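ABC transporter binding protein AcbH (Actinoplanes, PDB 3OO8) binds beta-D-galactopyranose as the extracellular solute receptor of a bacterial ABC transporter. Local coordinates at residues A[145-150]-A[269-274]. The protein carries 2 engineered substitutions. Sequence-based numbering, arbitrary orientation.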
loop_
_atom_site.group_PDB
_atom_site.type_symbol
_atom_site.label_atom_id
_atom_site.label_comp_id
_atom_site.label_asym_id
_atom_site.label_seq_id
_atom_site.Cartn_x
_atom_site.Cartn_y
_atom_site.Cartn_z
ATOM N N PHE A 145 9.434 -2.918 -11.558
ATOM C CA PHE A 145 10.154 -4.200 -11.663
ATOM C C PHE A 145 10.789 -4.334 -13.025
ATOM O O PHE A 145 10.320 -3.725 -13.964
ATOM C CB PHE A 145 9.160 -5.344 -11.446
ATOM C CG PHE A 145 8.702 -5.425 -10.028
ATOM C CD1 PHE A 145 9.408 -6.194 -9.098
ATOM C CD2 PHE A 145 7.545 -4.764 -9.642
ATOM C CE1 PHE A 145 9.031 -6.244 -7.759
ATOM C CE2 PHE A 145 7.124 -4.810 -8.287
ATOM C CZ PHE A 145 7.871 -5.559 -7.355
ATOM N N TYR A 146 11.906 -5.055 -13.053
ATOM C CA TYR A 146 12.627 -5.317 -14.315
ATOM C C TYR A 146 13.415 -6.606 -14.155
ATOM O O TYR A 146 13.510 -7.167 -13.077
ATOM C CB TYR A 146 13.580 -4.169 -14.618
ATOM C CG TYR A 146 14.717 -3.998 -13.638
ATOM C CD1 TYR A 146 15.981 -4.494 -13.919
ATOM C CD2 TYR A 146 14.520 -3.346 -12.417
ATOM C CE1 TYR A 146 17.028 -4.328 -13.023
ATOM C CE2 TYR A 146 15.560 -3.172 -11.507
ATOM C CZ TYR A 146 16.824 -3.665 -11.822
ATOM O OH TYR A 146 17.884 -3.506 -10.959
ATOM N N ASN A 147 13.949 -7.112 -15.270
ATOM C CA ASN A 147 14.797 -8.310 -15.222
ATOM C C ASN A 147 16.283 -7.894 -15.255
ATOM O O ASN A 147 16.724 -7.192 -16.181
ATOM C CB ASN A 147 14.506 -9.138 -16.484
ATOM C CG ASN A 147 13.097 -9.677 -16.500
ATOM O OD1 ASN A 147 12.318 -9.411 -17.420
ATOM N ND2 ASN A 147 12.755 -10.415 -15.477
ATOM N N LYS A 148 17.049 -8.350 -14.268
ATOM C CA LYS A 148 18.460 -7.950 -14.141
ATOM C C LYS A 148 19.282 -8.354 -15.356
ATOM O O LYS A 148 20.084 -7.559 -15.865
ATOM C CB LYS A 148 19.081 -8.569 -12.902
ATOM C CG LYS A 148 18.601 -7.898 -11.619
ATOM C CD LYS A 148 19.157 -8.601 -10.382
ATOM C CE LYS A 148 18.549 -9.950 -10.186
ATOM N NZ LYS A 148 18.928 -10.497 -8.841
ATOM N N SER A 149 19.071 -9.592 -15.795
ATOM C CA SER A 149 19.788 -10.089 -16.973
ATOM C C SER A 149 19.587 -9.228 -18.229
ATOM O O SER A 149 20.515 -9.067 -19.048
ATOM C CB SER A 149 19.419 -11.555 -17.227
ATOM O OG SER A 149 18.091 -11.675 -17.720
ATOM N N VAL A 150 18.387 -8.667 -18.393
ATOM C CA VAL A 150 18.094 -7.819 -19.542
ATOM C C VAL A 150 18.818 -6.477 -19.426
ATOM O O VAL A 150 19.454 -6.001 -20.373
ATOM C CB VAL A 150 16.570 -7.598 -19.714
ATOM C CG1 VAL A 150 16.252 -6.555 -20.803
ATOM C CG2 VAL A 150 15.830 -8.915 -19.936
ATOM N N ALA A 269 5.011 -12.113 -7.087
ATOM C CA ALA A 269 4.242 -13.317 -6.781
ATOM C C ALA A 269 3.909 -14.068 -8.060
ATOM O O ALA A 269 3.788 -15.299 -8.041
ATOM C CB ALA A 269 2.969 -12.976 -6.014
ATOM N N ASN A 270 3.758 -13.338 -9.157
ATOM C CA ASN A 270 3.334 -13.950 -10.432
ATOM C C ASN A 270 4.456 -14.691 -11.132
ATOM O O ASN A 270 4.192 -15.556 -11.984
ATOM C CB ASN A 270 2.769 -12.901 -11.388
ATOM C CG ASN A 270 1.828 -13.500 -12.431
ATOM O OD1 ASN A 270 2.138 -13.527 -13.628
ATOM N ND2 ASN A 270 0.695 -14.008 -11.973
ATOM N N TYR A 271 5.698 -14.326 -10.810
ATOM C CA TYR A 271 6.863 -14.941 -11.461
ATOM C C TYR A 271 6.966 -16.419 -11.078
ATOM O O TYR A 271 6.618 -16.827 -9.966
ATOM C CB TYR A 271 8.168 -14.235 -11.069
ATOM C CG TYR A 271 8.664 -13.209 -12.060
ATOM C CD1 TYR A 271 7.809 -12.246 -12.598
ATOM C CD2 TYR A 271 9.988 -13.207 -12.467
ATOM C CE1 TYR A 271 8.259 -11.324 -13.531
ATOM C CE2 TYR A 271 10.456 -12.279 -13.381
ATOM C CZ TYR A 271 9.601 -11.332 -13.895
ATOM O OH TYR A 271 10.055 -10.412 -14.800
ATOM N N SER A 272 7.455 -17.221 -12.020
ATOM C CA SER A 272 7.780 -18.608 -11.705
ATOM C C SER A 272 8.993 -18.643 -10.756
ATOM O O SER A 272 9.810 -17.726 -10.747
ATOM C CB SER A 272 8.128 -19.332 -13.004
ATOM O OG SER A 272 9.452 -19.019 -13.416
ATOM N N ALA A 273 9.122 -19.705 -9.964
ATOM C CA ALA A 273 10.275 -19.875 -9.081
ATOM C C ALA A 273 11.608 -19.832 -9.841
ATOM O O ALA A 273 12.592 -19.310 -9.326
ATOM C CB ALA A 273 10.148 -21.160 -8.244
ATOM N N LYS A 274 11.635 -20.360 -11.071
ATOM C CA LYS A 274 12.849 -20.351 -11.889
ATOM C C LYS A 274 13.263 -18.957 -12.379
ATOM O O LYS A 274 14.448 -18.712 -12.631
ATOM C CB LYS A 274 12.691 -21.275 -13.112
ATOM C CG LYS A 274 12.917 -22.758 -12.831
ATOM C CD LYS A 274 14.414 -23.083 -12.721
ATOM C CE LYS A 274 14.614 -24.547 -12.316
ATOM N NZ LYS A 274 13.698 -25.456 -13.087
#
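With CG of Asn147 set opposite its own carbonyl carbon (chi1 -66°), the amide swings out from the strand to the hydroxyl end of Tyr271, whose CB points toward segment 145-150. The backbones themselves stay well apart, the CA atoms of Asn147 and Tyr271 lying 11.0 Å from each other, and the long phenol does most of the bridging. The amide meets the ring at its edge, close to the ring plane, with the two planes 36° apart. Asn147 ND2, as modelled, lies 2.8 Å from Tyr271 OH; the amide is probably turned over, and with it turned back the pair may be a hydrogen bond. This is the class 2 solute-binding protein fold, where strand 134-147 runs antiparallel to strands 257-261 and 279-282 before entering helix 148-154. Asn147 sits at the N-cap position of that helix. Tyr271 lies just past the weakly bonded end of helix 264-270; the side chain of Gln266, a galactose-binding residue, is about 10 Å from that of Tyr271, which also touches Leu252 and Leu279. Shortening Asn147 to an alanine is likely to leave the buried hydroxyl of Tyr271 without this polar neighbour and open a gap at the ring edge.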